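Local coordinates for protein-glutamine deamidase Cif (Burkholderia pseudomallei, PDB 3GQM) that deamidates a glutamine side chain of host NEDD8, converting it to glutamate, which disables cullin-RING ubiquitin ligases and inhibits the host cell cycle, at residues Asn50-Asn55 with Gln270-Leu275; Gly82-Tyr87 with Asp95-Met100; Ile111-Thr116 with Ile122-Ile127; Asn140-His145 with Ile163-Leu168; Ile151-Asp154 with His159-Leu162. One frame throughout, in Å; residues are numbered along the deposited sequence.

Interaction 1: residues Asn50-Asn55 with Gln270-Leu275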
# COMPACT_ATOMS: atom_id res chain seq x y z
N ASN A 50 -6.87 9.48 -10.59
CA ASN A 50 -6.51 8.07 -10.78
C ASN A 50 -5.12 7.88 -11.42
O ASN A 50 -4.28 7.15 -10.90
CB ASN A 50 -7.61 7.33 -11.55
CG ASN A 50 -7.42 5.83 -11.56
OD1 ASN A 50 -6.63 5.30 -12.33
ND2 ASN A 50 -8.19 5.11 -10.75
N ARG A 51 -4.88 8.52 -12.55
CA ARG A 51 -3.58 8.41 -13.28
C ARG A 51 -2.38 8.98 -12.53
O ARG A 51 -1.26 8.44 -12.59
CB ARG A 51 -3.68 9.11 -14.64
CG ARG A 51 -4.69 8.46 -15.55
CD ARG A 51 -4.24 8.51 -17.00
NE ARG A 51 -5.39 8.65 -17.89
CZ ARG A 51 -6.21 7.66 -18.23
NH1 ARG A 51 -6.00 6.42 -17.77
NH2 ARG A 51 -7.24 7.91 -19.03
N VAL A 52 -2.60 10.09 -11.83
CA VAL A 52 -1.55 10.66 -10.99
C VAL A 52 -1.23 9.74 -9.77
O VAL A 52 -0.08 9.55 -9.42
CB VAL A 52 -1.88 12.12 -10.59
CG1 VAL A 52 -1.04 12.59 -9.43
CG2 VAL A 52 -1.67 13.07 -11.83
N MET A 53 -2.26 9.15 -9.18
CA MET A 53 -2.09 8.25 -8.01
C MET A 53 -1.37 6.93 -8.41
O MET A 53 -0.36 6.57 -7.81
CB MET A 53 -3.45 7.95 -7.36
CG MET A 53 -3.41 7.48 -5.92
SD MET A 53 -2.38 8.57 -4.89
CE MET A 53 -1.38 7.34 -4.08
N TRP A 54 -1.88 6.27 -9.45
CA TRP A 54 -1.45 4.93 -9.82
C TRP A 54 -0.58 4.98 -11.08
O TRP A 54 -1.05 4.83 -12.20
CB TRP A 54 -2.66 4.00 -9.99
CG TRP A 54 -3.69 4.06 -8.84
CD1 TRP A 54 -5.06 4.19 -8.96
CD2 TRP A 54 -3.42 3.99 -7.42
NE1 TRP A 54 -5.65 4.20 -7.72
CE2 TRP A 54 -4.67 4.07 -6.75
CE3 TRP A 54 -2.25 3.88 -6.65
CZ2 TRP A 54 -4.79 4.05 -5.35
CZ3 TRP A 54 -2.36 3.82 -5.27
CH2 TRP A 54 -3.62 3.89 -4.64
N ASN A 55 0.69 5.29 -10.91
CA ASN A 55 1.58 5.38 -12.03
C ASN A 55 2.84 4.73 -11.48
O ASN A 55 3.06 4.76 -10.27
CB ASN A 55 1.81 6.86 -12.42
CG ASN A 55 2.68 7.01 -13.66
OD1 ASN A 55 3.90 7.09 -13.55
ND2 ASN A 55 2.08 6.98 -14.84
N GLN A 270 -4.51 16.13 -0.76
CA GLN A 270 -5.51 17.16 -1.14
C GLN A 270 -5.26 17.56 -2.58
O GLN A 270 -6.18 17.64 -3.38
CB GLN A 270 -5.47 18.40 -0.21
N TYR A 271 -4.00 17.82 -2.88
CA TYR A 271 -3.61 18.13 -4.22
C TYR A 271 -4.12 17.07 -5.21
O TYR A 271 -4.84 17.39 -6.17
CB TYR A 271 -2.08 18.29 -4.31
CG TYR A 271 -1.63 18.40 -5.75
CD1 TYR A 271 -1.54 19.64 -6.38
CD2 TYR A 271 -1.34 17.25 -6.50
CE1 TYR A 271 -1.17 19.74 -7.70
CE2 TYR A 271 -0.97 17.34 -7.81
CZ TYR A 271 -0.89 18.58 -8.41
OH TYR A 271 -0.50 18.64 -9.72
N VAL A 272 -3.81 15.80 -4.93
CA VAL A 272 -4.18 14.71 -5.82
C VAL A 272 -5.68 14.61 -5.93
O VAL A 272 -6.23 14.46 -7.04
CB VAL A 272 -3.56 13.32 -5.38
CG1 VAL A 272 -4.14 12.18 -6.26
CG2 VAL A 272 -2.03 13.36 -5.48
N ALA A 273 -6.36 14.71 -4.79
CA ALA A 273 -7.80 14.73 -4.78
C ALA A 273 -8.35 15.97 -5.52
O ALA A 273 -9.51 15.96 -5.90
CB ALA A 273 -8.37 14.63 -3.35
N GLY A 274 -7.56 17.01 -5.69
CA GLY A 274 -8.08 18.27 -6.29
C GLY A 274 -8.46 18.04 -7.74
O GLY A 274 -8.61 18.99 -8.52
N LEU A 275 -8.66 16.76 -8.06
CA LEU A 275 -8.70 16.22 -9.42
C LEU A 275 -7.61 16.89 -10.17
O LEU A 275 -7.85 17.52 -11.21
CB LEU A 275 -10.07 16.34 -10.10
CG LEU A 275 -10.50 15.43 -11.30
CD1 LEU A 275 -10.43 16.15 -12.64
CD2 LEU A 275 -9.87 14.02 -11.39
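Val-52 and Val-272 bring the final turns of two helices side by side, their CA atoms 7.1 Å apart. Helical geometry ends just beyond each of them, at Trp-54 after helix 47-53 and at Gly-274 after helix 262-273. Val-272 points at the first helix and divides its two methyls between two neighbours. CG2 meets Val-52 CG1 at 4.1 Å; this Val-52 methyl is turned anti to its own amide nitrogen (chi1 164°). The other branch, Val-272 CG1, lies 4.2 Å from Met-53 SD. Met-53 does double duty: its CG sits 3.5 Å above the plane of the Trp-54 ring, over the centre, while SD reaches toward Val-272. Asn-50 ND2 lies in plane at the edge of that indole and is bonded to Leu-44 O and Met-100 O. Leu-114 of helix 104-116 and Leu-62 also touch Val-272. Between 50-55 and 270-275 the contact is purely apolar and buried, resting on methyl and thioether surfaces at ordinary distances, while a polar tie between the helices comes from Ser-49 OG to Val-272 O.

Interaction 2: residues Gly82-Tyr87 with Asp95-Met100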
# COMPACT_ATOMS: atom_id res chain seq x y z
N GLY A 82 -0.44 0.05 -33.20
CA GLY A 82 -1.31 0.05 -34.38
C GLY A 82 -2.76 0.18 -34.01
O GLY A 82 -3.62 -0.50 -34.58
N GLY A 83 -3.03 1.04 -33.04
CA GLY A 83 -4.41 1.32 -32.64
C GLY A 83 -4.94 0.48 -31.50
O GLY A 83 -4.41 -0.61 -31.17
N LEU A 84 -6.00 1.00 -30.91
CA LEU A 84 -6.59 0.44 -29.71
C LEU A 84 -7.09 -1.00 -29.84
O LEU A 84 -6.82 -1.81 -28.95
CB LEU A 84 -7.70 1.35 -29.16
CG LEU A 84 -8.12 1.12 -27.70
CD1 LEU A 84 -6.93 0.90 -26.81
CD2 LEU A 84 -8.95 2.31 -27.19
N GLU A 85 -7.80 -1.33 -30.93
CA GLU A 85 -8.35 -2.68 -31.04
C GLU A 85 -7.24 -3.74 -31.25
O GLU A 85 -7.32 -4.83 -30.70
CB GLU A 85 -9.68 -2.81 -31.86
CG GLU A 85 -9.72 -2.94 -33.39
N ASN A 86 -6.17 -3.33 -31.92
CA ASN A 86 -4.91 -4.07 -31.97
C ASN A 86 -4.15 -4.18 -30.65
O ASN A 86 -3.52 -5.20 -30.38
CB ASN A 86 -3.98 -3.44 -32.98
CG ASN A 86 -3.93 -4.21 -34.26
OD1 ASN A 86 -3.74 -5.43 -34.26
ND2 ASN A 86 -4.10 -3.50 -35.38
N TYR A 87 -4.15 -3.09 -29.88
CA TYR A 87 -3.48 -3.06 -28.59
C TYR A 87 -4.07 -4.12 -27.65
O TYR A 87 -3.34 -4.81 -26.93
CB TYR A 87 -3.59 -1.67 -27.98
CG TYR A 87 -2.88 -1.54 -26.65
CD1 TYR A 87 -1.59 -1.01 -26.58
CD2 TYR A 87 -3.51 -1.95 -25.45
CE1 TYR A 87 -0.93 -0.89 -25.34
CE2 TYR A 87 -2.86 -1.84 -24.22
CZ TYR A 87 -1.58 -1.31 -24.17
OH TYR A 87 -0.94 -1.21 -22.97
N ASP A 95 -8.09 -2.27 -21.94
CA ASP A 95 -8.15 -0.90 -22.41
C ASP A 95 -7.21 -0.08 -21.57
O ASP A 95 -7.50 0.21 -20.42
CB ASP A 95 -9.56 -0.32 -22.31
CG ASP A 95 -9.66 1.05 -22.98
OD1 ASP A 95 -8.80 1.94 -22.73
OD2 ASP A 95 -10.60 1.22 -23.78
N PRO A 96 -6.11 0.36 -22.18
CA PRO A 96 -5.10 1.14 -21.50
C PRO A 96 -5.62 2.52 -21.06
O PRO A 96 -4.94 3.15 -20.28
CB PRO A 96 -4.00 1.29 -22.59
CG PRO A 96 -4.73 1.26 -23.81
CD PRO A 96 -5.85 0.29 -23.63
N PHE A 97 -6.78 2.98 -21.53
CA PHE A 97 -7.31 4.25 -20.98
C PHE A 97 -8.19 4.11 -19.76
O PHE A 97 -8.58 5.11 -19.16
CB PHE A 97 -8.02 5.10 -22.04
CG PHE A 97 -7.12 5.54 -23.16
CD1 PHE A 97 -6.25 6.61 -23.00
CD2 PHE A 97 -7.12 4.85 -24.37
CE1 PHE A 97 -5.40 7.01 -24.03
CE2 PHE A 97 -6.28 5.24 -25.40
CZ PHE A 97 -5.41 6.33 -25.22
N ALA A 98 -8.49 2.88 -19.37
CA ALA A 98 -9.42 2.65 -18.26
C ALA A 98 -8.78 3.06 -16.95
O ALA A 98 -7.57 3.14 -16.81
CB ALA A 98 -9.87 1.20 -18.21
N LEU A 99 -9.61 3.36 -15.97
CA LEU A 99 -9.06 3.79 -14.70
C LEU A 99 -8.69 2.52 -13.96
O LEU A 99 -9.27 1.46 -14.19
CB LEU A 99 -10.05 4.65 -13.92
CG LEU A 99 -10.47 5.98 -14.57
CD1 LEU A 99 -10.81 6.93 -13.45
CD2 LEU A 99 -9.34 6.55 -15.43
N MET A 100 -7.69 2.62 -13.13
CA MET A 100 -7.23 1.39 -12.54
C MET A 100 -7.50 1.30 -11.04
O MET A 100 -7.60 2.30 -10.37
CB MET A 100 -5.79 1.15 -12.90
CG MET A 100 -4.79 2.11 -12.33
SD MET A 100 -3.19 1.61 -13.02
CE MET A 100 -3.25 -0.19 -12.85
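The ring of Tyr-87 carries Pro-96 over one face: Pro-96 CG stands 3.6 Å above the ring plane, displaced toward the rim, and 4.0 Å from the ring centroid, a CH-pi contact. Phe-81 meets the same tyrosine edge-to-face. The Phe-97 ring is approached differently, at its edge, where Leu-84 CD2 lies near the ring plane, 4.2 Å from Phe-97 CD2. Leu-84 and Tyr-87 are three residues apart in the first turn of helix 84-91, and both hold CG anti to the backbone nitrogen (chi1 -162° and -178°), which sends both side chains onto the proline. Leu-84 CD1 presses against Pro-96 CD at 3.4 Å, tighter than usual for two carbons. Gly-83 is the N-cap of this helix, its O accepting from Tyr-87 N, and Gly-82 before it closes the preceding helix in a Schellman motif. The loop is shaped by its own bonds. Asp-95 OD1 accepts from Phe-97 N at 2.6 Å, an Asx turn, and a type I turn spans Asp-95 to Ala-98 with Ala-98 N bonded to Asp-95 O. Ile-74 and Val-78 of helix 67-80 also touch Pro-96. The chemistry is thus an aliphatic ring set against a leucine methyl and an aromatic face, both from the helix, with the hydrogen bonds spent inside each segment on shaping the turn and the helix start.

Interaction 3: residues Ile111-Thr116 with Ile122-Ile127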
# COMPACT_ATOMS: atom_id res chain seq x y z
N ILE A 111 1.16 5.03 -2.40
CA ILE A 111 0.70 5.61 -1.12
C ILE A 111 1.89 5.93 -0.19
O ILE A 111 1.87 6.95 0.54
CB ILE A 111 -0.35 4.71 -0.41
CG1 ILE A 111 -1.68 4.75 -1.21
CG2 ILE A 111 -0.52 5.18 1.06
CD1 ILE A 111 -2.63 3.54 -0.95
N PHE A 112 2.92 5.10 -0.24
CA PHE A 112 4.18 5.41 0.44
C PHE A 112 4.78 6.77 -0.01
O PHE A 112 5.16 7.58 0.85
CB PHE A 112 5.22 4.31 0.19
CG PHE A 112 6.55 4.51 0.94
CD1 PHE A 112 6.73 3.93 2.22
CD2 PHE A 112 7.59 5.28 0.36
CE1 PHE A 112 7.93 4.10 2.94
CE2 PHE A 112 8.82 5.46 1.04
CZ PHE A 112 8.99 4.87 2.34
N LYS A 113 4.92 6.98 -1.33
CA LYS A 113 5.38 8.26 -1.87
C LYS A 113 4.43 9.37 -1.43
O LYS A 113 4.91 10.41 -0.90
CB LYS A 113 5.50 8.22 -3.41
CG LYS A 113 6.73 7.36 -3.91
CD LYS A 113 6.67 7.16 -5.45
CE LYS A 113 6.72 8.52 -6.24
NZ LYS A 113 8.12 8.99 -6.23
N LEU A 114 3.11 9.16 -1.60
CA LEU A 114 2.13 10.18 -1.15
C LEU A 114 2.33 10.61 0.31
O LEU A 114 2.25 11.80 0.62
CB LEU A 114 0.68 9.71 -1.32
CG LEU A 114 -0.42 10.78 -1.28
CD1 LEU A 114 -0.33 11.69 -2.47
CD2 LEU A 114 -1.78 10.17 -1.29
N MET A 115 2.60 9.67 1.19
CA MET A 115 2.74 9.99 2.61
C MET A 115 4.05 10.72 2.96
O MET A 115 4.05 11.62 3.80
CB MET A 115 2.61 8.70 3.43
CG MET A 115 1.22 8.09 3.32
SD MET A 115 1.07 6.54 4.20
CE MET A 115 1.47 7.08 5.87
N THR A 116 5.17 10.31 2.33
CA THR A 116 6.52 10.67 2.75
C THR A 116 7.14 11.83 1.98
O THR A 116 8.06 12.43 2.48
CB THR A 116 7.49 9.47 2.59
OG1 THR A 116 7.46 8.99 1.25
CG2 THR A 116 7.10 8.31 3.55
N ILE A 122 11.15 10.21 -3.68
CA ILE A 122 11.58 8.99 -2.99
C ILE A 122 11.11 7.79 -3.82
O ILE A 122 9.96 7.73 -4.28
CB ILE A 122 10.99 8.86 -1.55
CG1 ILE A 122 11.37 10.07 -0.67
CG2 ILE A 122 11.51 7.59 -0.83
CD1 ILE A 122 10.39 10.28 0.51
N ASP A 123 12.02 6.87 -4.05
CA ASP A 123 11.75 5.71 -4.84
C ASP A 123 11.73 4.59 -3.85
O ASP A 123 12.79 4.18 -3.38
CB ASP A 123 12.86 5.49 -5.86
CG ASP A 123 12.56 4.36 -6.80
OD1 ASP A 123 11.57 3.57 -6.58
OD2 ASP A 123 13.30 4.30 -7.78
N PRO A 124 10.52 4.15 -3.46
CA PRO A 124 10.38 3.10 -2.49
C PRO A 124 10.95 1.81 -3.03
O PRO A 124 11.19 0.93 -2.24
CB PRO A 124 8.87 2.97 -2.32
CG PRO A 124 8.29 3.61 -3.54
CD PRO A 124 9.22 4.60 -4.02
N THR A 125 11.15 1.67 -4.34
CA THR A 125 11.76 0.41 -4.84
C THR A 125 13.27 0.34 -4.59
O THR A 125 13.86 -0.74 -4.65
CB THR A 125 11.46 0.10 -6.33
OG1 THR A 125 12.05 1.11 -7.15
CG2 THR A 125 9.98 0.09 -6.57
N SER A 126 13.89 1.49 -4.26
CA SER A 126 15.35 1.56 -4.08
C SER A 126 15.82 1.84 -2.65
O SER A 126 17.03 1.70 -2.36
CB SER A 126 15.97 2.58 -5.04
OG SER A 126 15.42 3.86 -4.82
N ILE A 127 14.92 2.25 -1.76
CA ILE A 127 15.31 2.44 -0.37
C ILE A 127 15.91 1.15 0.26
O ILE A 127 15.76 0.07 -0.29
CB ILE A 127 14.16 3.04 0.51
CG1 ILE A 127 12.87 2.19 0.38
CG2 ILE A 127 13.91 4.52 0.15
CD1 ILE A 127 11.71 2.62 1.31
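Phe-112 and Ile-122 form part of the dense side of this contact, where Ile-122 CG2 meets the phenyl edge in plane, 3.9 Å from Phe-112 CE2. Pro-124 CB approaches Phe-112 CD2 at 3.8 Å, and Ile-127 points against Phe-112, its CD1 3.7 Å from Phe-112 CZ. Thr-116, one turn on, lays CG2 over one face of the ring; its OG1 bonds back to Phe-112 O and also lies 3.3 Å from Ile-122 CD1. Helix 104-116 begins at Cys-104, an inferred active-site residue, and packs against the sheet through Val-149 and Ile-151, consistent with the papain-like arrangement of the Peptidase_CA clan; the loop after it folds back along this helix. Lys-113, bent at chi3 and chi4 (61° and 77°), lays CG against Pro-124 CD at 3.7 Å and turns NZ to Ile-122 O at 3.0 Å. Glu-117 pairs with that ammonium in a salt bridge, and the carbonyls of Tyr-58 and Thr-60 add to the grip. Toward solvent the contact thins out: Thr-125 and Ser-126 are exposed, and Asp-123 points away from the helix, its OD1 taking Thr-125 N in an Asx turn and Thr-125 OG1 as a second donor.

Interaction 4: residues Asn140-His145 with Ile163-Leu168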
# COMPACT_ATOMS: atom_id res chain seq x y z
N ASN A 140 10.72 -0.41 18.25
CA ASN A 140 11.27 0.09 19.50
C ASN A 140 12.40 1.09 19.34
O ASN A 140 12.77 1.73 20.31
CB ASN A 140 11.74 -1.06 20.39
CG ASN A 140 10.59 -1.81 21.00
OD1 ASN A 140 9.46 -1.30 21.09
ND2 ASN A 140 10.85 -3.05 21.41
N THR A 141 12.94 1.23 18.13
CA THR A 141 13.97 2.24 17.87
C THR A 141 13.40 3.55 17.30
O THR A 141 14.11 4.54 17.20
CB THR A 141 15.09 1.70 16.96
OG1 THR A 141 14.66 1.71 15.58
CG2 THR A 141 15.47 0.28 17.37
N LEU A 142 12.11 3.57 16.94
CA LEU A 142 11.50 4.73 16.28
C LEU A 142 11.14 5.88 17.24
O LEU A 142 10.69 5.64 18.35
CB LEU A 142 10.26 4.29 15.50
CG LEU A 142 10.44 3.16 14.47
CD1 LEU A 142 9.18 2.91 13.68
CD2 LEU A 142 11.57 3.44 13.56
N ASP A 143 11.33 7.11 16.79
CA ASP A 143 11.06 8.29 17.61
C ASP A 143 9.56 8.31 17.96
O ASP A 143 8.71 8.26 17.07
CB ASP A 143 11.45 9.51 16.80
CG ASP A 143 11.56 10.78 17.61
OD1 ASP A 143 10.68 11.07 18.46
OD2 ASP A 143 12.54 11.52 17.35
N SER A 144 9.27 8.33 19.26
CA SER A 144 7.90 8.43 19.78
C SER A 144 7.12 9.63 19.26
O SER A 144 5.90 9.60 19.18
CB SER A 144 7.92 8.52 21.31
OG SER A 144 8.34 7.30 21.89
N HIS A 145 7.82 10.69 18.88
CA HIS A 145 7.11 11.86 18.43
C HIS A 145 7.03 12.00 16.93
O HIS A 145 6.46 12.96 16.44
CB HIS A 145 7.70 13.11 19.09
CG HIS A 145 7.57 13.06 20.58
ND1 HIS A 145 6.39 13.36 21.23
CD2 HIS A 145 8.44 12.68 21.54
CE1 HIS A 145 6.55 13.20 22.53
NE2 HIS A 145 7.79 12.79 22.75
N ILE A 163 2.34 -0.50 6.72
CA ILE A 163 1.94 -0.29 8.09
C ILE A 163 2.13 1.19 8.41
O ILE A 163 3.25 1.68 8.34
CB ILE A 163 2.81 -1.11 9.06
CG1 ILE A 163 2.64 -2.61 8.73
CG2 ILE A 163 2.34 -0.84 10.47
CD1 ILE A 163 3.78 -3.51 9.18
N ASP A 164 1.05 1.90 8.73
CA ASP A 164 1.11 3.30 9.11
C ASP A 164 1.24 3.42 10.65
O ASP A 164 0.44 2.84 11.39
CB ASP A 164 -0.17 3.95 8.63
CG ASP A 164 -0.12 5.48 8.72
OD1 ASP A 164 0.86 6.05 9.19
OD2 ASP A 164 -1.12 6.11 8.35
N LEU A 165 2.25 4.12 11.10
CA LEU A 165 2.52 4.33 12.55
C LEU A 165 2.48 5.82 12.89
O LEU A 165 3.52 6.45 13.12
CB LEU A 165 3.91 3.75 12.92
CG LEU A 165 4.11 2.27 12.57
CD1 LEU A 165 5.58 1.88 12.59
CD2 LEU A 165 3.35 1.37 13.55
N PRO A 166 1.29 6.42 12.91
CA PRO A 166 1.29 7.85 13.21
C PRO A 166 1.61 8.07 14.67
O PRO A 166 1.30 7.21 15.49
CB PRO A 166 -0.15 8.29 12.94
CG PRO A 166 -1.00 7.03 12.95
CD PRO A 166 -0.06 5.85 12.75
N ALA A 167 2.22 9.20 15.00
CA ALA A 167 2.36 9.53 16.44
C ALA A 167 1.02 10.06 16.99
O ALA A 167 0.38 10.94 16.39
CB ALA A 167 3.50 10.49 16.70
N LEU A 168 0.56 9.44 18.07
CA LEU A 168 -0.68 9.83 18.76
C LEU A 168 -0.42 10.37 20.18
O LEU A 168 0.14 9.66 21.03
CB LEU A 168 -1.68 8.65 18.79
CG LEU A 168 -2.71 8.49 17.66
CD1 LEU A 168 -2.31 9.08 16.29
CD2 LEU A 168 -3.05 7.01 17.52
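Leu-142 and Leu-165 make the apolar part of the contact, crossing at about a right angle so that Leu-142 CD1 and Leu-165 CD1 come within 3.9 Å. Their backbones stay well apart, 9.7 Å between the CA atoms, and the leucines meet through these branch ends. Tyr-148 and Ser-257, on strands 147-154 and 253-260, also touch Leu-142.

A second kind of contact sets a methyl against main chain. Ala-167 CB faces the loop and lies 3.6 Å from Ser-144 O and 3.8 Å from His-145 C. The side chains of Ser-144 and His-145 point away, which lets the backbones draw together here, to 5.7 Å between the CA atoms of His-145 and Ala-167.

Polar bonds at Asp-143 shape the loop. Asp-143 OD1 accepts from His-145 N at 2.9 Å with an N-H...O angle of 161°, an Asx turn, the amide reaching the anti side of the carboxylate and tilted 21° out of its plane. Around it, Tyr-148 OH bonds to Asp-143 N and Arg-173 NH2 to Asp-143 O. Separately, Asn-147 OD1 bonds to Ala-167 N, tying the two chain ends.

The arrangement belongs to the open end of the beta hairpin formed by strands 147-154 and 159-165: the chain entering the first strand and the chain leaving the second meet beyond the end of these two central strands of the antiparallel sheet, near the protein surface.

Interaction 5: residues Ile151-Asp154 with His159-Leu162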
# COMPACT_ATOMS: atom_id res chain seq x y z
N ILE A 151 7.04 -0.03 4.80
CA ILE A 151 6.62 -0.74 3.60
C ILE A 151 7.15 -2.16 3.72
O ILE A 151 8.34 -2.40 4.04
CB ILE A 151 7.05 0.00 2.26
CG1 ILE A 151 6.60 -0.79 1.03
CG2 ILE A 151 8.55 0.39 2.29
CD1 ILE A 151 6.49 0.06 -0.32
N VAL A 152 6.25 -3.10 3.49
CA VAL A 152 6.58 -4.48 3.72
C VAL A 152 6.52 -5.25 2.44
O VAL A 152 5.51 -5.23 1.70
CB VAL A 152 5.60 -5.14 4.79
CG1 VAL A 152 5.97 -6.63 5.07
CG2 VAL A 152 5.63 -4.36 6.04
N ASN A 153 7.61 -5.96 2.21
CA ASN A 153 7.72 -6.87 1.12
C ASN A 153 7.76 -8.32 1.67
O ASN A 153 8.80 -8.84 2.07
CB ASN A 153 8.93 -6.50 0.24
CG ASN A 153 8.96 -7.29 -1.05
OD1 ASN A 153 8.44 -8.40 -1.11
ND2 ASN A 153 9.57 -6.74 -2.08
N ASP A 154 6.60 -8.96 1.70
CA ASP A 154 6.43 -10.26 2.32
C ASP A 154 6.47 -11.42 1.34
O ASP A 154 5.43 -11.73 0.72
CB ASP A 154 5.08 -10.29 3.09
CG ASP A 154 5.02 -11.47 4.08
OD1 ASP A 154 5.36 -12.63 3.67
OD2 ASP A 154 4.67 -11.21 5.27
N HIS A 159 3.41 -10.67 -1.01
CA HIS A 159 2.53 -9.49 -0.84
C HIS A 159 3.33 -8.32 -0.36
O HIS A 159 4.29 -8.48 0.36
CB HIS A 159 1.39 -9.84 0.15
CG HIS A 159 0.32 -8.79 0.31
ND1 HIS A 159 -0.24 -8.10 -0.75
CD2 HIS A 159 -0.37 -8.42 1.42
CE1 HIS A 159 -1.20 -7.31 -0.29
NE2 HIS A 159 -1.29 -7.47 1.02
N LYS A 160 2.93 -7.15 -0.80
CA LYS A 160 3.50 -5.87 -0.43
C LYS A 160 2.36 -5.04 0.17
O LYS A 160 1.24 -5.02 -0.38
CB LYS A 160 4.04 -5.19 -1.70
CG LYS A 160 5.21 -4.30 -1.42
CD LYS A 160 6.01 -3.98 -2.70
CE LYS A 160 7.17 -3.04 -2.37
NZ LYS A 160 7.98 -2.68 -3.60
N PHE A 161 2.62 -4.37 1.29
CA PHE A 161 1.59 -3.60 1.97
C PHE A 161 2.28 -2.59 2.90
O PHE A 161 3.46 -2.65 3.14
CB PHE A 161 0.58 -4.52 2.72
CG PHE A 161 1.18 -5.31 3.88
CD1 PHE A 161 1.12 -4.81 5.17
CD2 PHE A 161 1.75 -6.57 3.67
CE1 PHE A 161 1.68 -5.54 6.27
CE2 PHE A 161 2.29 -7.32 4.72
CZ PHE A 161 2.25 -6.79 6.05
N LEU A 162 1.51 -1.67 3.44
CA LEU A 162 2.06 -0.65 4.32
C LEU A 162 1.50 -0.80 5.74
O LEU A 162 0.35 -1.18 5.91
CB LEU A 162 1.68 0.72 3.78
CG LEU A 162 2.06 1.12 2.35
CD1 LEU A 162 1.60 2.59 2.06
CD2 LEU A 162 3.56 1.06 2.20
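Val-152 pairs with Phe-161 and Asp-154 with His-159 as antiparallel hydrogen-bonded pairs of two strands whose axes over these segments approach to 4.7 Å, at 163°. This is the turn end of the beta hairpin 147-154/159-165, central in a four-stranded antiparallel sheet that fits the papain-like fold of the Peptidase_CA clan. Two reciprocal bonds join each pair: Val-152 N to Phe-161 O at 2.8 Å and Phe-161 N back to Val-152 O, Asp-154 N to His-159 O at 2.7 Å and His-159 N back to Asp-154 O.

On the face bearing these four side chains, Val-152 and Phe-161 lie side by side. Phe-161 CG sits between the backbone nitrogen and the carbonyl carbon (chi1 65°), a setting that brings the ring across to the neighbouring strand, where Val-152 CB stands over its face, offset toward the rim and 4.0 Å from the centroid, in a CH-pi contact. His-159, an inferred active-site residue, directs NE2 to Gln-179 OE1 and touches Cys-104; both are inferred active-site residues too. Asp-154 turns to the hairpin loop, bridging to Arg-156 and accepting from Leu-157 N.

The other face is packed by Ile-151 and Leu-162, with Leu-162 CD2 3.6 Å from Ile-151 CB, against Phe-112 and Ile-111 of helix 104-116. Lys-160, its chain drawn out straight, runs its methylenes past Ile-151, its CE 3.8 Å from Ile-151 CD1, and gives NZ to Asn-109 OD1. Besides the amide of Phe-161, Val-152 O also receives a CA-H...O contact from Lys-160 CA at 3.0 Å.

Overall arrangement
Interaction 5 holds the inferred active-site histidine, whose side chain lies about 3 Å from those of both Cys-104 and Gln-179. Interaction 3 backs this hairpin from helix 104-116, with Ile-111 CG2 3.5 Å from Leu-162 CD1; the side chain of its Phe-112 remains about 12 Å from those of both the cysteine and the glutamine. Interaction 4 closes the other end of the same hairpin, its centre 18 Å from that of interaction 5. Interaction 1 joins chain regions on either side of all the others in sequence and touches interaction 3 through Val-272 and Leu-114. Interaction 2, farthest out, reaches interaction 1 by Asn-50 ND2 to Met-100 O at 2.9 Å, and is centred 43 Å from interaction 4.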